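PDB 7LUU: subclass B3 metallo-beta-lactamase from Sphingobium indicum, which probably hydrolyses the beta-lactam ring of antibiotics at a site holding two zinc ions. Local coordinates for residues A144-R147 against G148-L152. Residues are numbered along the deposited sequence; the frame is centred on the assembly and turned at random.
Sequences ASRR and GAEGL. With SO4 (sulfate ion), chain B.
Ser145 and Gly148 illustrate how a helix is started: the serine sits at the N-cap of helix 146-154, and its OG accepts from Gly148 N at 2.9 Å. OG lies between its own backbone N and carbonyl carbon (chi1 69°), which turns it back over the first turn; it is also hydrogen-bonded to Gly203 O, its strongest partner. The main chain joins in with a nearly straight bond, 2.7 Å from Ala149 N to Ser145 O. This is the strand-to-helix junction of a beta-alpha-beta unit in the metallo-beta-lactamase fold, where strand 141-144 passes into the helix that leads on to strand 176-178.

On the outer side of the same turn, Glu150 draws two arginines into a salt-bridge network. Its OE1 lies at the edge of the Arg147 guanidinium, 3.0 Å from NE, but the N-H points poorly at it and the hydrogen bond is weak; Asp160 takes the NH2 of that arginine. OE2 is 3.4 Å from Arg146 NH2, with carboxylate and guanidinium planes almost perpendicular (84°). Arg146 runs alongside the glutamate with chi1 and chi2 extended, and the bend at chi3 (67°) sets the turn of its guanidinium, whose NE and NH1 edge holds a sulfate ion, probably from the crystallisation liquor, with NE 3.1 Å from SO4 O4.

Facing inward, the helix packs through Ala149 and Leu152. Ala149 touches Val178 of strand 176-178, while Leu152 reaches Ser120 and Pro123, its side chain about 8 Å from that of zinc ligand His127. Across the junction, Ala144 CB rests against Leu152 CD1 at 3.6 Å.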
loop_
_atom_site.group_PDB
_atom_site.type_symbol
_atom_site.label_atom_id
_atom_site.label_comp_id
_atom_site.label_asym_id
_atom_site.label_seq_id
_atom_site.Cartn_x
_atom_site.Cartn_y
_atom_site.Cartn_z
ATOM N N ALA A 144 4.948 2.341 -9.087
ATOM C CA ALA A 144 5.094 3.128 -7.853
ATOM C C ALA A 144 5.245 4.606 -8.206
ATOM O O ALA A 144 5.382 4.978 -9.369
ATOM C CB ALA A 144 6.310 2.690 -7.031
ATOM N N SER A 145 5.253 5.428 -7.181
ATOM C CA SER A 145 5.653 6.816 -7.346
ATOM C C SER A 145 7.138 6.934 -7.639
ATOM O O SER A 145 7.926 5.973 -7.521
ATOM C CB SER A 145 5.328 7.607 -6.096
ATOM O OG SER A 145 6.166 7.190 -5.043
ATOM N N ARG A 146 7.534 8.149 -8.017
ATOM C CA ARG A 146 8.957 8.405 -8.269
ATOM C C ARG A 146 9.814 8.075 -7.033
ATOM O O ARG A 146 10.789 7.313 -7.131
ATOM C CB ARG A 146 9.161 9.863 -8.737
ATOM C CG ARG A 146 10.658 10.105 -9.087
ATOM C CD ARG A 146 10.901 11.555 -9.491
ATOM N NE ARG A 146 10.695 12.446 -8.340
ATOM C CZ ARG A 146 11.646 12.768 -7.454
ATOM N NH1 ARG A 146 11.339 13.556 -6.464
ATOM N NH2 ARG A 146 12.881 12.272 -7.529
ATOM N N ARG A 147 9.473 8.656 -5.861
ATOM C CA ARG A 147 10.243 8.383 -4.648
ATOM C C ARG A 147 10.055 6.958 -4.164
ATOM O O ARG A 147 11.003 6.323 -3.637
ATOM C CB ARG A 147 9.848 9.394 -3.555
ATOM C CG ARG A 147 10.375 10.795 -3.845
ATOM C CD ARG A 147 11.912 10.916 -3.913
ATOM N NE ARG A 147 12.590 10.233 -2.823
ATOM C CZ ARG A 147 12.671 10.672 -1.565
ATOM N NH1 ARG A 147 12.182 11.895 -1.244
ATOM N NH2 ARG A 147 13.291 9.905 -0.643
ATOM N N GLY A 148 8.834 6.458 -4.300
ATOM C CA GLY A 148 8.566 5.074 -3.944
ATOM C C GLY A 148 9.438 4.119 -4.736
ATOM O O GLY A 148 10.033 3.205 -4.169
ATOM N N ALA A 149 9.514 4.327 -6.059
ATOM C CA ALA A 149 10.340 3.473 -6.912
ATOM C C ALA A 149 11.805 3.475 -6.483
ATOM O O ALA A 149 12.502 2.439 -6.574
ATOM C CB ALA A 149 10.238 3.928 -8.369
ATOM N N GLU A 150 12.292 4.622 -6.052
ATOM C CA GLU A 150 13.683 4.700 -5.594
ATOM C C GLU A 150 13.901 3.809 -4.372
ATOM O O GLU A 150 14.930 3.103 -4.282
ATOM C CB GLU A 150 14.050 6.139 -5.219
ATOM C CG GLU A 150 14.090 7.089 -6.416
ATOM C CD GLU A 150 14.328 8.530 -6.022
ATOM O OE1 GLU A 150 14.342 8.856 -4.826
ATOM O OE2 GLU A 150 14.533 9.344 -6.958
ATOM N N GLY A 151 12.927 3.810 -3.455
ATOM C CA GLY A 151 13.014 2.937 -2.298
ATOM C C GLY A 151 12.851 1.482 -2.668
ATOM O O GLY A 151 13.467 0.623 -2.052
ATOM N N LEU A 152 12.008 1.192 -3.674
ATOM C CA LEU A 152 11.830 -0.206 -4.086
ATOM C C LEU A 152 13.105 -0.739 -4.717
ATOM O O LEU A 152 13.460 -1.889 -4.500
ATOM C CB LEU A 152 10.644 -0.318 -5.073
ATOM C CG LEU A 152 9.264 -0.017 -4.451
ATOM C CD1 LEU A 152 8.211 -0.052 -5.584
ATOM C CD2 LEU A 152 8.905 -1.062 -3.381
HETATM S S SO4 B . 7.836 14.177 -7.155
HETATM O O1 SO4 B . 8.673 15.371 -7.100
HETATM O O2 SO4 B . 8.362 13.194 -6.216
HETATM O O3 SO4 B . 6.478 14.558 -6.758
HETATM O O4 SO4 B . 7.871 13.597 -8.497
#